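Local coordinates for protein glycerophosphoryl diester phosphodiesterase (Parabacteroides distasonis, PDB 3MZ2) that probably hydrolyses glycerophosphodiesters to an alcohol and a glycerol phosphate, using a TIM-barrel domain, at residues S283-G286 / K287-S290; E54-L57 / S58-A62; R248-A251 / Y252-I256; I200-S203 / H204-A207; R127-R130 / G131-L135. All blocks are in the same frame, centred on the assembly; numbering follows the deposited sequence.

All five contacts are local, each in one continuous stretch of chain. Contacts 2 and 5 end two neighbouring barrel helices and meet: Leu57 and Glu54 pack on Trp128, and Ala62 O lies 2.6 Å from Thr133 OG1, a probable hydrogen bond. Contact 1 leads into the two-stranded sheet outside the barrel and touches contact 2 where Phe289 meets Pro61. Contact 3 is mid-helix, with a regular i to i+4 pattern, whereas contacts 1 and 4 are 3-10 turns that lead into strands. All are partly buried, but contacts 5 and 2 lie nearest the chain's centre (about 12 and 13 Å, centre to centre) and contacts 1 and 3 farthest out (about 19 Å). Contact 5 adds a cation-pi pair.

Contact 1 (S283-G286 / K287-S290); sequences SSKG and KFFS
Two backbone hydrogen bonds join Lys285 and Gly286 to the phenylalanines that follow them. Phe288 N donates to Lys285 O at 3.1 Å with an N-H...O angle of 164°, and Phe289 N donates to Gly286 O at 3.3 Å. Both bonds have the i to i+3 spacing of a 3-10 turn, and in both the donor stands well above the carbonyl plane instead of on a lone pair. Just before them, Gly286 N bonds to Ser283 O at 3.0 Å and closes a type I beta turn.

Side-chain and water bonds reinforce this turn. Ser283 OG accepts from Lys285 N at 2.9 Å, which makes an ST turn. Water 1 donates to Ser283 O and receives a weak bond from Lys287 N.

The remaining contacts are of van der Waals type. Lys285 O faces the edges of both aromatic rings and comes 3.3 Å from Phe289 CD1; CG of Phe289 lies anti to its carbonyl carbon (chi1 -65°), which turns the ring edge back toward that oxygen. The Lys285 chain, bent at chi2, crosses the Phe288 ring at a slant, with CD 4.2 Å from CE2.

Outside the turn, Lys285 NZ is held by Gln25 O, Ser284 OG by Asp29 OD1, and Phe288 meets Phe23 edge-to-face. The whole is a type I turn running into a 3-10 turn, which delivers the chain into strand 289-291, the antiparallel partner of strand 10-12 in a two-stranded sheet.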
loop_
_atom_site.group_PDB
_atom_site.type_symbol
_atom_site.label_atom_id
_atom_site.label_comp_id
_atom_site.label_asym_id
_atom_site.label_seq_id
_atom_site.Cartn_x
_atom_site.Cartn_y
_atom_site.Cartn_z
ATOM N N SER A 283 29.696 -3.918 25.191
ATOM C CA SER A 283 29.408 -3.733 23.763
ATOM C C SER A 283 29.773 -2.331 23.295
ATOM O O SER A 283 29.522 -1.350 23.989
ATOM C CB SER A 283 27.937 -4.003 23.477
ATOM O OG SER A 283 27.540 -3.565 22.186
ATOM N N SER A 284 30.328 -2.240 22.092
ATOM C CA SER A 284 30.553 -0.960 21.416
ATOM C C SER A 284 29.278 -0.145 21.271
ATOM O O SER A 284 29.332 1.069 21.045
ATOM C CB SER A 284 31.154 -1.185 20.033
ATOM O OG SER A 284 30.282 -1.908 19.188
ATOM N N LYS A 285 28.120 -0.792 21.411
ATOM C CA LYS A 285 26.840 -0.104 21.267
ATOM C C LYS A 285 26.226 0.338 22.593
ATOM O O LYS A 285 25.194 1.019 22.614
ATOM C CB LYS A 285 25.825 -0.987 20.545
ATOM C CG LYS A 285 26.284 -1.552 19.245
ATOM C CD LYS A 285 26.427 -0.488 18.205
ATOM C CE LYS A 285 26.553 -1.113 16.829
ATOM N NZ LYS A 285 26.847 -0.036 15.816
ATOM N N GLY A 286 26.880 0.007 23.695
ATOM C CA GLY A 286 26.364 0.358 25.038
ATOM C C GLY A 286 26.142 1.849 25.222
ATOM O O GLY A 286 25.225 2.273 25.937
ATOM N N LYS A 287 26.971 2.647 24.564
ATOM C CA LYS A 287 26.906 4.104 24.704
ATOM C C LYS A 287 25.601 4.740 24.215
ATOM O O LYS A 287 25.287 5.870 24.563
ATOM C CB LYS A 287 28.066 4.724 23.936
ATOM C CG LYS A 287 28.056 4.447 22.443
ATOM C CD LYS A 287 29.223 5.163 21.818
ATOM C CE LYS A 287 29.272 5.010 20.324
ATOM N NZ LYS A 287 30.481 5.693 19.756
ATOM N N PHE A 288 24.856 4.022 23.378
ATOM C CA PHE A 288 23.627 4.540 22.814
ATOM C C PHE A 288 22.388 4.385 23.701
ATOM O O PHE A 288 21.281 4.730 23.248
ATOM C CB PHE A 288 23.360 3.875 21.442
ATOM C CG PHE A 288 24.382 4.235 20.383
ATOM C CD1 PHE A 288 24.446 5.523 19.892
ATOM C CD2 PHE A 288 25.262 3.291 19.893
ATOM C CE1 PHE A 288 25.387 5.878 18.942
ATOM C CE2 PHE A 288 26.231 3.648 18.908
ATOM C CZ PHE A 288 26.258 4.916 18.427
ATOM N N PHE A 289 22.553 3.822 24.883
ATOM C CA PHE A 289 21.432 3.510 25.752
ATOM C C PHE A 289 21.546 4.256 27.057
ATOM O O PHE A 289 22.618 4.298 27.682
ATOM C CB PHE A 289 21.404 2.007 26.038
ATOM C CG PHE A 289 21.145 1.167 24.835
ATOM C CD1 PHE A 289 22.197 0.760 24.019
ATOM C CD2 PHE A 289 19.861 0.817 24.493
ATOM C CE1 PHE A 289 21.977 -0.006 22.897
ATOM C CE2 PHE A 289 19.635 0.037 23.370
ATOM C CZ PHE A 289 20.695 -0.370 22.578
ATOM N N SER A 290 20.426 4.787 27.520
ATOM C CA SER A 290 20.373 5.513 28.789
ATOM C C SER A 290 18.965 5.427 29.374
ATOM O O SER A 290 18.162 4.591 28.952
ATOM C CB SER A 290 20.805 6.976 28.598
ATOM O OG SER A 290 21.039 7.609 29.848
HETATM O O HOH W 1 29.653 1.488 24.425
#

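Contact 2 (E54-L57 / S58-A62); sequences ENTL and SYTPA
Asn55 and Tyr59 lie one turn apart where helix 50-59 runs out, in the strand 33-36, helix 50-59, strand 63-70 beta-alpha-beta unit of the TIM barrel. Their side chains slant across each other with amide and ring planes 77° apart. With CG of Asn55 turned opposite the backbone N (chi1 -174°), OD1 comes within 3.7 Å of Tyr59 CE1. The two polar ends are bridged by water 2, which donates to Asn55 OD1 at 2.7 Å and bonds to Tyr59 OH. Asn55 O sits in the plane of the tyrosine ring, at its edge.

Thr56 and Thr60 run side by side, pointing the same way, and their CG2 methyls meet at 3.8 Å. The Thr56 methyl also reaches Ala62 CB, while its hydroxyl bonds backward to Thr52 O. Leu57 turns CD2 toward the departing chain, 3.7 Å from Ala62 N. In the backbone, Thr56 O receives two amides: Thr60 N at 3.0 Å, nearly in line with the C=O bond, and Tyr59 N from above the carbonyl plane. A nearly straight CA-H...O contact from Leu57 CA to Thr60 O adds to the backbone closure.

Ile269 of helix 268-275 touches Asn55 and Tyr59, and Ala272 touches Thr60. Glu54 O accepts from Ser58 N at 3.2 Å. A second bond to Glu54 O, from Ser58 OG at 3.1 Å on the opposite face of the carbonyl plane, holds for one of two deposited serine conformers and is therefore tentative.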
loop_
_atom_site.group_PDB
_atom_site.type_symbol
_atom_site.label_atom_id
_atom_site.label_comp_id
_atom_site.label_asym_id
_atom_site.label_seq_id
_atom_site.Cartn_x
_atom_site.Cartn_y
_atom_site.Cartn_z
ATOM N N GLU A 54 5.195 4.938 25.582
ATOM C CA GLU A 54 5.756 5.246 26.908
ATOM C C GLU A 54 5.856 3.998 27.811
ATOM O O GLU A 54 6.889 3.764 28.495
ATOM C CB GLU A 54 4.892 6.321 27.584
ATOM C CG GLU A 54 4.895 7.642 26.858
ATOM C CD GLU A 54 3.711 8.570 27.190
ATOM O OE1 GLU A 54 2.965 8.306 28.176
ATOM O OE2 GLU A 54 3.541 9.571 26.435
ATOM N N ASN A 55 4.787 3.219 27.821
ATOM C CA ASN A 55 4.756 1.947 28.547
ATOM C C ASN A 55 5.865 1.016 28.081
ATOM O O ASN A 55 6.618 0.473 28.901
ATOM C CB ASN A 55 3.404 1.252 28.366
ATOM C CG ASN A 55 3.272 -0.006 29.229
ATOM O OD1 ASN A 55 3.387 0.075 30.454
ATOM N ND2 ASN A 55 2.989 -1.147 28.607
ATOM N N THR A 56 6.021 0.846 26.785
ATOM C CA THR A 56 7.084 -0.020 26.302
ATOM C C THR A 56 8.463 0.444 26.790
ATOM O O THR A 56 9.234 -0.365 27.247
ATOM C CB THR A 56 7.085 -0.133 24.765
ATOM O OG1 THR A 56 5.847 -0.698 24.327
ATOM C CG2 THR A 56 8.228 -1.017 24.222
ATOM N N LEU A 57 8.786 1.729 26.675
ATOM C CA LEU A 57 10.071 2.224 27.171
ATOM C C LEU A 57 10.330 2.029 28.668
ATOM O O LEU A 57 11.491 1.968 29.094
ATOM C CB LEU A 57 10.258 3.681 26.821
ATOM C CG LEU A 57 10.347 3.990 25.331
ATOM C CD1 LEU A 57 10.741 5.446 25.180
ATOM C CD2 LEU A 57 11.299 3.081 24.561
ATOM N N SER A 58 9.280 1.914 29.489
ATOM C CA SER A 58 9.455 1.637 30.917
ATOM C C SER A 58 10.090 0.263 31.174
ATOM O O SER A 58 10.740 0.048 32.195
ATOM C CB SER A 58 8.110 1.722 31.655
ATOM O OG SER A 58 7.473 2.973 31.433
ATOM N N TYR A 59 9.895 -0.671 30.237
ATOM C CA TYR A 59 10.441 -2.041 30.323
ATOM C C TYR A 59 11.671 -2.307 29.448
ATOM O O TYR A 59 12.520 -3.126 29.795
ATOM C CB TYR A 59 9.373 -3.050 29.920
ATOM C CG TYR A 59 8.179 -3.106 30.824
ATOM C CD1 TYR A 59 7.093 -2.295 30.606
ATOM C CD2 TYR A 59 8.118 -4.028 31.876
ATOM C CE1 TYR A 59 5.968 -2.342 31.429
ATOM C CE2 TYR A 59 6.991 -4.095 32.711
ATOM C CZ TYR A 59 5.917 -3.240 32.473
ATOM O OH TYR A 59 4.782 -3.266 33.265
ATOM N N THR A 60 11.770 -1.638 28.297
ATOM C CA THR A 60 12.846 -1.870 27.387
ATOM C C THR A 60 13.172 -0.694 26.507
ATOM O O THR A 60 12.263 0.015 26.101
ATOM C CB THR A 60 12.491 -3.108 26.474
ATOM O OG1 THR A 60 13.584 -3.418 25.597
ATOM C CG2 THR A 60 11.187 -2.878 25.656
ATOM N N PRO A 61 14.453 -0.500 26.129
ATOM C CA PRO A 61 14.688 0.397 24.994
ATOM C C PRO A 61 14.064 -0.188 23.745
ATOM O O PRO A 61 14.053 -1.402 23.581
ATOM C CB PRO A 61 16.218 0.437 24.874
ATOM C CG PRO A 61 16.682 -0.725 25.562
ATOM C CD PRO A 61 15.704 -1.124 26.594
ATOM N N ALA A 62 13.507 0.664 22.888
ATOM C CA ALA A 62 12.919 0.202 21.656
ATOM C C ALA A 62 12.793 1.392 20.700
ATOM O O ALA A 62 12.784 2.534 21.129
ATOM C CB ALA A 62 11.534 -0.420 21.915
HETATM O O HOH W 2 2.555 -1.841 32.234
#

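Contact 3 (R248-A251 / Y252-I256); sequences RAEA and YRMII
The Tyr252 ring carries Arg248 O over one face, 3.1 Å above the ring plane and displaced toward the rim; this is intrahelical packing within helix 245-257 of the TIM barrel. One face of the Arg253 guanidinium lies over Ala249 O, which is 3.6 Å from the guanidinium plane and near its centre, with Glu250 N also over a face. A bend at chi3 (-66°) folds the arginine back along its own helix, where NH1 comes 3.7 Å from Ala249 CB.

Arg248 and Tyr252 lie alongside each other and point the same way, guanidinium and ring planes 55° apart, and Arg248 CB touches Tyr252 CE2 at 3.8 Å. Their polar ends part company: Arg248 NE forms a salt bridge with Glu270, close to Arg267, whereas Tyr252 OH bonds to Asp240. Arg253 NH1 bonds to Ala274 O, so helix 268-275 is tied to this one through both arginines.

Glu250 crosses selenomethionine Met254 at a slant, its carboxylate beside CE; the glutamate has two conformers, which makes this pairing tentative. Regular i to i+4 bonds run underneath, the straightest from Arg253 N to Ala249 O (174°). In the last of them Ile255 N donates to Ala251 O at 3.1 Å, and Ile255 CG1 packs against the same oxygen at 3.4 Å.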
loop_
_atom_site.group_PDB
_atom_site.type_symbol
_atom_site.label_atom_id
_atom_site.label_comp_id
_atom_site.label_asym_id
_atom_site.label_seq_id
_atom_site.Cartn_x
_atom_site.Cartn_y
_atom_site.Cartn_z
ATOM N N ARG A 248 6.241 -18.301 22.879
ATOM C CA ARG A 248 6.708 -17.055 22.253
ATOM C C ARG A 248 8.141 -16.716 22.707
ATOM O O ARG A 248 8.987 -16.378 21.902
ATOM C CB ARG A 248 5.754 -15.931 22.526
ATOM C CG ARG A 248 4.363 -16.110 21.871
ATOM C CD ARG A 248 3.541 -14.852 22.048
ATOM N NE ARG A 248 3.103 -14.508 23.414
ATOM C CZ ARG A 248 1.973 -14.905 24.007
ATOM N NH1 ARG A 248 1.138 -15.785 23.444
ATOM N NH2 ARG A 248 1.692 -14.440 25.198
ATOM N N ALA A 249 8.451 -16.901 23.976
ATOM C CA ALA A 249 9.777 -16.578 24.517
ATOM C C ALA A 249 10.866 -17.409 23.925
ATOM O O ALA A 249 11.909 -16.887 23.556
ATOM C CB ALA A 249 9.795 -16.683 26.054
ATOM N N GLU A 250 10.609 -18.701 23.783
ATOM C CA GLU A 250 11.543 -19.594 23.119
ATOM C C GLU A 250 11.811 -19.124 21.693
ATOM O O GLU A 250 12.986 -19.096 21.227
ATOM C CB GLU A 250 11.030 -21.043 23.135
ATOM C CG GLU A 250 12.058 -22.053 22.596
ATOM C CD GLU A 250 12.150 -22.082 21.101
ATOM O OE1 GLU A 250 11.094 -21.921 20.423
ATOM O OE2 GLU A 250 13.295 -22.255 20.609
ATOM N N ALA A 251 10.749 -18.725 20.994
ATOM C CA ALA A 251 10.854 -18.286 19.623
ATOM C C ALA A 251 11.696 -17.004 19.485
ATOM O O ALA A 251 12.543 -16.881 18.614
ATOM C CB ALA A 251 9.427 -18.059 19.035
ATOM N N TYR A 252 11.503 -16.042 20.385
ATOM C CA TYR A 252 12.274 -14.813 20.340
ATOM C C TYR A 252 13.758 -15.086 20.583
ATOM O O TYR A 252 14.617 -14.554 19.896
ATOM C CB TYR A 252 11.745 -13.790 21.354
ATOM C CG TYR A 252 10.273 -13.413 21.179
ATOM C CD1 TYR A 252 9.728 -13.163 19.925
ATOM C CD2 TYR A 252 9.454 -13.267 22.295
ATOM C CE1 TYR A 252 8.392 -12.813 19.773
ATOM C CE2 TYR A 252 8.107 -12.923 22.162
ATOM C CZ TYR A 252 7.583 -12.688 20.902
ATOM O OH TYR A 252 6.258 -12.344 20.785
ATOM N N ARG A 253 14.060 -15.937 21.554
ATOM C CA ARG A 253 15.460 -16.355 21.747
ATOM C C ARG A 253 16.070 -17.067 20.551
ATOM O O ARG A 253 17.206 -16.794 20.185
ATOM C CB ARG A 253 15.594 -17.184 23.054
ATOM C CG ARG A 253 15.473 -16.351 24.319
ATOM C CD ARG A 253 15.747 -17.194 25.535
ATOM N NE ARG A 253 14.764 -18.253 25.781
ATOM C CZ ARG A 253 13.653 -18.116 26.520
ATOM N NH1 ARG A 253 13.356 -16.928 27.120
ATOM N NH2 ARG A 253 12.846 -19.166 26.671
HETATM N N MSE A 254 15.314 -17.954 19.908
HETATM C CA MSE A 254 15.814 -18.684 18.738
HETATM C C MSE A 254 16.199 -17.690 17.628
HETATM O O MSE A 254 17.245 -17.824 16.993
HETATM C CB MSE A 254 14.762 -19.687 18.269
HETATM C CG MSE A 254 15.116 -20.400 17.022
HETATM SE SE MSE A 254 14.214 -22.157 16.941
HETATM C CE MSE A 254 12.314 -21.572 17.093
ATOM N N ILE A 255 15.390 -16.638 17.446
ATOM C CA ILE A 255 15.679 -15.637 16.429
ATOM C C ILE A 255 17.027 -14.981 16.696
ATOM O O ILE A 255 17.849 -14.862 15.782
ATOM C CB ILE A 255 14.581 -14.582 16.289
ATOM C CG1 ILE A 255 13.328 -15.248 15.701
ATOM C CG2 ILE A 255 15.076 -13.433 15.409
ATOM C CD1 ILE A 255 12.014 -14.508 15.979
ATOM N N ILE A 256 17.289 -14.598 17.949
ATOM C CA ILE A 256 18.565 -13.977 18.292
ATOM C C ILE A 256 19.736 -15.004 18.107
ATOM O O ILE A 256 20.793 -14.690 17.546
ATOM C CB ILE A 256 18.533 -13.362 19.716
ATOM C CG1 ILE A 256 17.461 -12.248 19.808
ATOM C CG2 ILE A 256 19.894 -12.804 20.118
ATOM C CD1 ILE A 256 17.583 -11.138 18.724
#

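Contact 4 (I200-S203 / H204-A207); sequences IPWS and HIMA
His204 N donates to Pro201 O at 2.9 Å and Ile205 N to Trp202 O at 3.0 Å, two successive i to i+3 bonds of a 3-10 turn whose donors stand 57° and 65° above the carbonyl planes.

Among the side chains Ile205 is central. CG1 lies anti to the carbonyl carbon (chi1 -68°) and the chain extends from there, so that CD1 reaches both Ile200 CG2 and Trp202 CE3 at 3.7 Å. Ile200 and Ile205 cross at about a right angle; the indole slants across Ile205 and also meets CG2 of that residue through CZ3. The His204 ring has Ser203 OG at its edge, 3.2 Å from CD2, while Pro201 CB approaches CD2 obliquely at 3.9 Å.

The polar ends have partners beyond the turn: Trp202 NE1 bonds to Glu196 OE2 and His204 ND1 to Phe180 O, the latter just ahead of the adjacent strand 182-185. Ile200 also packs on helix 167-176. Such a helix-to-strand connection is part of the repeating TIM-barrel pattern. Here it joins helix 189-197 to the start of strand 205-210, at the strand's N-terminal end, the end of the barrel remote from where TIM-barrel active sites lie.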
loop_
_atom_site.group_PDB
_atom_site.type_symbol
_atom_site.label_atom_id
_atom_site.label_comp_id
_atom_site.label_asym_id
_atom_site.label_seq_id
_atom_site.Cartn_x
_atom_site.Cartn_y
_atom_site.Cartn_z
ATOM N N ILE A 200 21.821 3.477 -3.075
ATOM C CA ILE A 200 21.505 3.813 -1.691
ATOM C C ILE A 200 22.654 3.360 -0.799
ATOM O O ILE A 200 22.943 2.167 -0.741
ATOM C CB ILE A 200 20.221 3.142 -1.187
ATOM C CG1 ILE A 200 19.116 3.321 -2.223
ATOM C CG2 ILE A 200 19.812 3.741 0.189
ATOM C CD1 ILE A 200 18.749 4.765 -2.508
ATOM N N PRO A 201 23.287 4.290 -0.063
ATOM C CA PRO A 201 24.371 3.838 0.815
ATOM C C PRO A 201 23.911 2.846 1.861
ATOM O O PRO A 201 22.906 3.069 2.499
ATOM C CB PRO A 201 24.849 5.129 1.492
ATOM C CG PRO A 201 24.267 6.245 0.674
ATOM C CD PRO A 201 23.041 5.739 0.049
ATOM N N TRP A 202 24.643 1.741 2.039
ATOM C CA TRP A 202 24.261 0.755 3.024
ATOM C C TRP A 202 24.326 1.379 4.446
ATOM O O TRP A 202 23.609 0.927 5.332
ATOM C CB TRP A 202 25.148 -0.509 2.905
ATOM C CG TRP A 202 24.840 -1.367 1.717
ATOM C CD1 TRP A 202 25.707 -1.715 0.709
ATOM C CD2 TRP A 202 23.621 -2.050 1.448
ATOM N NE1 TRP A 202 25.069 -2.520 -0.204
ATOM C CE2 TRP A 202 23.798 -2.769 0.238
ATOM C CE3 TRP A 202 22.384 -2.099 2.104
ATOM C CZ2 TRP A 202 22.767 -3.526 -0.344
ATOM C CZ3 TRP A 202 21.343 -2.872 1.560
ATOM C CH2 TRP A 202 21.552 -3.567 0.327
ATOM N N SER A 203 25.175 2.381 4.629
ATOM C CA SER A 203 25.237 3.082 5.892
ATOM C C SER A 203 23.908 3.745 6.250
ATOM O O SER A 203 23.674 4.072 7.404
ATOM C CB SER A 203 26.337 4.127 5.888
ATOM O OG SER A 203 26.160 5.105 4.878
ATOM N N HIS A 204 23.080 4.012 5.249
ATOM C CA HIS A 204 21.748 4.584 5.506
ATOM C C HIS A 204 20.581 3.570 5.541
ATOM O O HIS A 204 19.402 3.976 5.527
ATOM C CB HIS A 204 21.484 5.650 4.444
ATOM C CG HIS A 204 22.311 6.871 4.665
ATOM N ND1 HIS A 204 21.781 8.103 4.958
ATOM C CD2 HIS A 204 23.658 7.026 4.667
ATOM C CE1 HIS A 204 22.767 8.974 5.126
ATOM N NE2 HIS A 204 23.911 8.355 4.923
ATOM N N ILE A 205 20.928 2.289 5.649
ATOM C CA ILE A 205 19.996 1.190 5.629
ATOM C C ILE A 205 20.076 0.306 6.897
ATOM O O ILE A 205 21.159 -0.072 7.349
ATOM C CB ILE A 205 20.151 0.355 4.375
ATOM C CG1 ILE A 205 19.692 1.202 3.189
ATOM C CG2 ILE A 205 19.322 -0.941 4.475
ATOM C CD1 ILE A 205 19.825 0.495 1.865
HETATM N N MSE A 206 18.886 0.050 7.455
HETATM C CA MSE A 206 18.634 -1.099 8.337
HETATM C C MSE A 206 17.664 -1.968 7.552
HETATM O O MSE A 206 16.766 -1.428 6.910
HETATM C CB MSE A 206 18.048 -0.637 9.683
HETATM C CG MSE A 206 17.751 -1.770 10.676
HETATM SE SE MSE A 206 15.891 -2.441 10.415
HETATM C CE MSE A 206 15.062 -0.939 11.372
ATOM N N ALA A 207 17.845 -3.294 7.596
ATOM C CA ALA A 207 17.078 -4.161 6.712
ATOM C C ALA A 207 16.034 -5.010 7.393
ATOM O O ALA A 207 16.365 -5.712 8.340
ATOM C CB ALA A 207 18.030 -5.061 5.904
#

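Contact 5 (R127-R130 / G131-L135); sequences RWAR and GKTIL
Lys132 spans the face of the Trp128 indole at about a right angle, with NZ 4.3 Å from the centroid of the five-membered ring of Trp128 in a cation-pi contact. Lys132 CD makes a CH-pi contact with the same ring, 3.9 Å from that centroid. The final bend of the lysine (chi4 72°) brings NZ back to Trp128 O, where it donates at 2.9 Å in the carbonyl plane, on a lone pair. Water 3 accepts from NZ and donates to Arg130 O, linking the ammonium to the turn.

Behind these groups, Ala129 O takes two amides: Lys132 N at 2.9 Å from above its carbonyl plane and Thr133 N at 3.1 Å within it. Both bonds are nearly straight. The chain turns through Gly131, whose positive phi (85°) would press a CB against Arg130 O. The Thr133 methyl CG2 reaches Trp128 CZ3 at 3.7 Å and also lies near Ala129 CB, which Leu135 CG touches at 3.7 Å.

The loop after helix 122-129 thus leads into strand 135-137. Met50 of helix 50-59 also packs on Trp128, and Leu135 settles on Phe64 and Ile66 of strand 63-70.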
loop_
_atom_site.group_PDB
_atom_site.type_symbol
_atom_site.label_atom_id
_atom_site.label_comp_id
_atom_site.label_asym_id
_atom_site.label_seq_id
_atom_site.Cartn_x
_atom_site.Cartn_y
_atom_site.Cartn_z
ATOM N N ARG A 127 7.606 15.012 18.264
ATOM C CA ARG A 127 8.051 15.911 19.337
ATOM C C ARG A 127 8.440 15.141 20.597
ATOM O O ARG A 127 9.453 15.429 21.240
ATOM C CB ARG A 127 6.961 16.934 19.675
ATOM C CG ARG A 127 6.727 17.982 18.582
ATOM C CD ARG A 127 6.021 19.243 19.144
ATOM N NE ARG A 127 6.720 19.752 20.315
ATOM C CZ ARG A 127 6.134 20.411 21.306
ATOM N NH1 ARG A 127 4.833 20.667 21.247
ATOM N NH2 ARG A 127 6.854 20.827 22.345
ATOM N N TRP A 128 7.654 14.132 20.924
ATOM C CA TRP A 128 7.928 13.255 22.068
ATOM C C TRP A 128 9.132 12.354 21.871
ATOM O O TRP A 128 9.893 12.110 22.780
ATOM C CB TRP A 128 6.701 12.387 22.317
ATOM C CG TRP A 128 6.930 11.339 23.373
ATOM C CD1 TRP A 128 6.860 11.516 24.740
ATOM C CD2 TRP A 128 7.322 9.993 23.163
ATOM N NE1 TRP A 128 7.168 10.335 25.381
ATOM C CE2 TRP A 128 7.469 9.391 24.433
ATOM C CE3 TRP A 128 7.567 9.216 22.019
ATOM C CZ2 TRP A 128 7.821 8.023 24.584
ATOM C CZ3 TRP A 128 7.956 7.868 22.180
ATOM C CH2 TRP A 128 8.083 7.307 23.451
ATOM N N ALA A 129 9.324 11.877 20.659
ATOM C CA ALA A 129 10.370 10.891 20.405
ATOM C C ALA A 129 11.784 11.488 20.515
ATOM O O ALA A 129 12.733 10.764 20.811
ATOM C CB ALA A 129 10.158 10.244 19.038
ATOM N N ARG A 130 11.933 12.777 20.218
ATOM C CA ARG A 130 13.251 13.409 20.163
ATOM C C ARG A 130 13.977 13.218 21.498
ATOM O O ARG A 130 13.481 13.681 22.535
ATOM C CB ARG A 130 13.104 14.900 19.866
ATOM C CG ARG A 130 14.405 15.636 19.514
ATOM C CD ARG A 130 14.114 17.128 19.315
ATOM N NE ARG A 130 15.285 18.000 19.267
ATOM C CZ ARG A 130 15.202 19.331 19.248
ATOM N NH1 ARG A 130 14.008 19.919 19.271
ATOM N NH2 ARG A 130 16.305 20.070 19.196
ATOM N N GLY A 131 15.134 12.547 21.475
ATOM C CA GLY A 131 15.908 12.302 22.704
ATOM C C GLY A 131 15.505 11.081 23.504
ATOM O O GLY A 131 16.098 10.808 24.572
ATOM N N LYS A 132 14.469 10.373 23.041
ATOM C CA LYS A 132 14.021 9.151 23.681
ATOM C C LYS A 132 14.145 7.899 22.813
ATOM O O LYS A 132 14.508 6.837 23.314
ATOM C CB LYS A 132 12.581 9.266 24.136
ATOM C CG LYS A 132 12.312 10.414 25.064
ATOM C CD LYS A 132 10.863 10.404 25.487
ATOM C CE LYS A 132 10.528 11.661 26.265
ATOM N NZ LYS A 132 10.448 12.976 25.486
ATOM N N THR A 133 13.802 7.994 21.528
ATOM C CA THR A 133 13.694 6.826 20.674
ATOM C C THR A 133 13.799 7.262 19.189
ATOM O O THR A 133 14.151 8.393 18.887
ATOM C CB THR A 133 12.348 6.081 20.960
ATOM O OG1 THR A 133 12.278 4.858 20.197
ATOM C CG2 THR A 133 11.144 6.929 20.623
ATOM N N ILE A 134 13.516 6.346 18.287
ATOM C CA ILE A 134 13.487 6.590 16.863
ATOM C C ILE A 134 12.156 6.062 16.396
ATOM O O ILE A 134 11.760 4.965 16.782
ATOM C CB ILE A 134 14.587 5.783 16.137
ATOM C CG1 ILE A 134 15.952 6.042 16.715
ATOM C CG2 ILE A 134 14.571 6.034 14.588
ATOM C CD1 ILE A 134 16.934 4.989 16.425
ATOM N N LEU A 135 11.441 6.821 15.582
ATOM C CA LEU A 135 10.225 6.368 14.973
ATOM C C LEU A 135 10.516 5.896 13.554
ATOM O O LEU A 135 11.423 6.425 12.861
ATOM C CB LEU A 135 9.231 7.553 14.922
ATOM C CG LEU A 135 8.891 8.253 16.246
ATOM C CD1 LEU A 135 7.950 9.434 15.990
ATOM C CD2 LEU A 135 8.343 7.265 17.242
HETATM O O HOH W 3 13.402 13.752 25.499
#